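Local coordinates for protein erythrocyte binding antigen 140 (PDB 4GF2) that probably binds a receptor on the host erythrocyte surface through its Duffy binding domains as the malaria parasite invades, at residues A[367-372]-A[454-459]. The protein carries 3 engineered substitutions. Sequence-based numbering, arbitrary orientation.
Sequences HLLGAS and WKVMSA
With chi1 at -63°, OG of S372 stands anti to the carbonyl carbon and reaches back along its own helix, so that CB, which points toward 454-459, is the side-chain atom that meets M457 and V456. In M457 a similar chi1 (-68°) sets CG against S372, the extended chi2 takes SD onward, and chi3 (75°) bends the terminal CE, leaving it 4.0 Å from O of S372.

The two backbones come closest at this pair, CA of S372 and CA of M457 lying 6.0 Å apart. Such an approach suits a serine, whose small side chain adds little bulk between the helices. Its CB lies 3.7 Å from CG of M457. V456 has CG1 anti to the carbonyl carbon, and CG2 is the methyl that meets S372 and L369, 4.0 Å from CB of S372. CG of M457 also rests 3.4 Å from the carbonyl O of S372, and the slender, unbranched thioether chain passes alongside that backbone with SD near the serine CB. To one side, V456 extends the apolar seam: its CG2 meets CD2 of L369 at 4.4 Å, a loose contact between two branched side chains.

The serine's polar atom is satisfied within its own turn. OG donates to O of L368 over 2.9 Å, from above the carbonyl plane, and that oxygen also accepts the backbone N-H of S372.

Helix 361-382 is thereby packed on the C-terminal part of helix 435-457 inside a helical Duffy binding domain of the adhesin. V453, one turn before M457, continues the packing against L368, L369 and S372, while L402 of helix 388-407 also touches S372.

Across these two segments, then, the association rests on van der Waals contact: the hydroxyl is spent on a bond within its own helix, and methyl, methylene and thioether groups meet one another and the backbone carbonyl of S372 in a buried contact.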
ATOM      1  N   HIS A 367      -4.025   7.137  -2.636  1.00 37.62           N
ATOM      2  CA  HIS A 367      -4.702   8.146  -3.442  1.00 35.56           C
ATOM      3  C   HIS A 367      -5.827   8.838  -2.674  1.00 36.15           C
ATOM      4  O   HIS A 367      -5.993  10.055  -2.764  1.00 38.66           O
ATOM      5  CB  HIS A 367      -5.278   7.539  -4.717  1.00 34.64           C
ATOM      6  CG  HIS A 367      -5.994   8.534  -5.576  1.00 36.62           C
ATOM      7  ND1 HIS A 367      -5.421   9.097  -6.697  1.00 38.78           N
ATOM      8  CD2 HIS A 367      -7.225   9.088  -5.464  1.00 37.79           C
ATOM      9  CE1 HIS A 367      -6.272   9.949  -7.242  1.00 39.56           C
ATOM     10  NE2 HIS A 367      -7.373   9.963  -6.513  1.00 38.95           N
ATOM     11  N   LEU A 368      -6.609   8.062  -1.936  1.00 35.21           N
ATOM     12  CA  LEU A 368      -7.740   8.617  -1.208  1.00 36.05           C
ATOM     13  C   LEU A 368      -7.268   9.614  -0.161  1.00 36.74           C
ATOM     14  O   LEU A 368      -7.825  10.701  -0.025  1.00 37.75           O
ATOM     15  CB  LEU A 368      -8.538   7.503  -0.539  1.00 38.54           C
ATOM     16  CG  LEU A 368      -9.691   7.994   0.332  1.00 39.96           C
ATOM     17  CD1 LEU A 368     -10.629   8.852  -0.497  1.00 35.99           C
ATOM     18  CD2 LEU A 368     -10.429   6.819   0.954  1.00 44.30           C
ATOM     19  N   LEU A 369      -6.236   9.238   0.580  1.00 37.22           N
ATOM     20  CA  LEU A 369      -5.696  10.105   1.612  1.00 40.48           C
ATOM     21  C   LEU A 369      -5.130  11.377   0.990  1.00 43.85           C
ATOM     22  O   LEU A 369      -5.206  12.454   1.582  1.00 46.49           O
ATOM     23  CB  LEU A 369      -4.621   9.367   2.406  1.00 41.76           C
ATOM     24  CG  LEU A 369      -5.124   8.136   3.163  1.00 42.79           C
ATOM     25  CD1 LEU A 369      -3.960   7.338   3.726  1.00 42.72           C
ATOM     26  CD2 LEU A 369      -6.074   8.548   4.273  1.00 46.63           C
ATOM     27  N   GLY A 370      -4.563  11.250  -0.204  1.00 44.28           N
ATOM     28  CA  GLY A 370      -4.030  12.400  -0.912  1.00 44.85           C
ATOM     29  C   GLY A 370      -5.130  13.396  -1.217  1.00 43.07           C
ATOM     30  O   GLY A 370      -5.027  14.584  -0.902  1.00 45.38           O
ATOM     31  N   ALA A 371      -6.198  12.906  -1.829  1.00 38.72           N
ATOM     32  CA  ALA A 371      -7.338  13.748  -2.149  1.00 36.64           C
ATOM     33  C   ALA A 371      -7.890  14.401  -0.883  1.00 37.86           C
ATOM     34  O   ALA A 371      -8.223  15.588  -0.881  1.00 39.39           O
ATOM     35  CB  ALA A 371      -8.411  12.930  -2.839  1.00 34.75           C
ATOM     36  N   SER A 372      -7.983  13.624   0.190  1.00 38.16           N
ATOM     37  CA  SER A 372      -8.527  14.115   1.452  1.00 40.41           C
ATOM     38  C   SER A 372      -7.677  15.250   2.012  1.00 42.06           C
ATOM     39  O   SER A 372      -8.202  16.248   2.518  1.00 45.19           O
ATOM     40  CB  SER A 372      -8.601  12.982   2.474  1.00 43.40           C
ATOM     41  OG  SER A 372      -9.481  11.959   2.043  1.00 43.32           O
ATOM     42  N   TRP A 454     -10.238  10.988   8.379  1.00 49.75           N
ATOM     43  CA  TRP A 454     -10.568  12.122   9.226  1.00 50.71           C
ATOM     44  C   TRP A 454      -9.324  12.692   9.900  1.00 52.25           C
ATOM     45  O   TRP A 454      -9.217  13.902  10.096  1.00 53.17           O
ATOM     46  CB  TRP A 454     -11.594  11.747  10.292  1.00 52.24           C
ATOM     47  CG  TRP A 454     -11.855  12.893  11.203  1.00 54.24           C
ATOM     48  CD1 TRP A 454     -11.494  13.002  12.511  1.00 55.74           C
ATOM     49  CD2 TRP A 454     -12.503  14.122  10.860  1.00 52.52           C
ATOM     50  NE1 TRP A 454     -11.891  14.219  13.009  1.00 57.96           N
ATOM     51  CE2 TRP A 454     -12.514  14.923  12.015  1.00 54.96           C
ATOM     52  CE3 TRP A 454     -13.082  14.617   9.690  1.00 48.25           C
ATOM     53  CZ2 TRP A 454     -13.081  16.192  12.033  1.00 55.93           C
ATOM     54  CZ3 TRP A 454     -13.645  15.875   9.710  1.00 49.40           C
ATOM     55  CH2 TRP A 454     -13.640  16.650  10.873  1.00 53.18           C
ATOM     56  N   LYS A 455      -8.392  11.816  10.264  1.00 52.79           N
ATOM     57  CA  LYS A 455      -7.154  12.247  10.903  1.00 55.81           C
ATOM     58  C   LYS A 455      -6.405  13.256  10.041  1.00 53.06           C
ATOM     59  O   LYS A 455      -5.972  14.297  10.535  1.00 54.19           O
ATOM     60  CB  LYS A 455      -6.247  11.049  11.198  1.00 59.36           C
ATOM     61  CG  LYS A 455      -6.542  10.357  12.518  1.00 65.34           C
ATOM     62  CD  LYS A 455      -5.612   9.176  12.756  1.00 68.77           C
ATOM     63  CE  LYS A 455      -5.852   8.557  14.123  1.00 75.57           C
ATOM     64  NZ  LYS A 455      -4.983   7.375  14.367  1.00 79.03           N
ATOM     65  N   VAL A 456      -6.250  12.951   8.755  1.00 51.37           N
ATOM     66  CA  VAL A 456      -5.472  13.816   7.874  1.00 53.11           C
ATOM     67  C   VAL A 456      -6.226  15.098   7.536  1.00 55.85           C
ATOM     68  O   VAL A 456      -5.615  16.154   7.375  1.00 61.98           O
ATOM     69  CB  VAL A 456      -5.034  13.097   6.567  1.00 49.23           C
ATOM     70  CG1 VAL A 456      -4.200  11.867   6.887  1.00 49.66           C
ATOM     71  CG2 VAL A 456      -6.231  12.725   5.715  1.00 46.74           C
ATOM     72  N   MET A 457      -7.549  15.017   7.438  1.00 50.87           N
ATOM     73  CA  MET A 457      -8.350  16.193   7.110  1.00 47.51           C
ATOM     74  C   MET A 457      -8.457  17.127   8.304  1.00 52.11           C
ATOM     75  O   MET A 457      -8.522  18.343   8.142  1.00 54.28           O
ATOM     76  CB  MET A 457      -9.751  15.787   6.649  1.00 43.02           C
ATOM     77  CG  MET A 457      -9.783  15.056   5.316  1.00 38.89           C
ATOM     78  SD  MET A 457     -11.470  14.814   4.722  1.00 44.86           S
ATOM     79  CE  MET A 457     -11.878  16.458   4.149  1.00 52.73           C
ATOM     80  N   SER A 458      -8.473  16.555   9.503  1.00 54.61           N
ATOM     81  CA  SER A 458      -8.633  17.334  10.721  1.00 60.62           C
ATOM     82  C   SER A 458      -7.342  18.047  11.104  1.00 60.60           C
ATOM     83  O   SER A 458      -7.326  18.866  12.027  1.00 63.59           O
ATOM     84  CB  SER A 458      -9.082  16.431  11.871  1.00 67.68           C
ATOM     85  OG  SER A 458      -8.117  15.431  12.152  1.00 71.04           O
ATOM     86  N   ALA A 459      -6.265  17.736  10.390  1.00 57.92           N
ATOM     87  CA  ALA A 459      -4.954  18.296  10.699  1.00 59.53           C
ATOM     88  C   ALA A 459      -4.871  19.788  10.396  1.00 59.81           C
ATOM     89  O   ALA A 459      -3.991  20.480  10.906  1.00 62.89           O
ATOM     90  CB  ALA A 459      -3.880  17.552   9.932  1.00 56.86           C
TER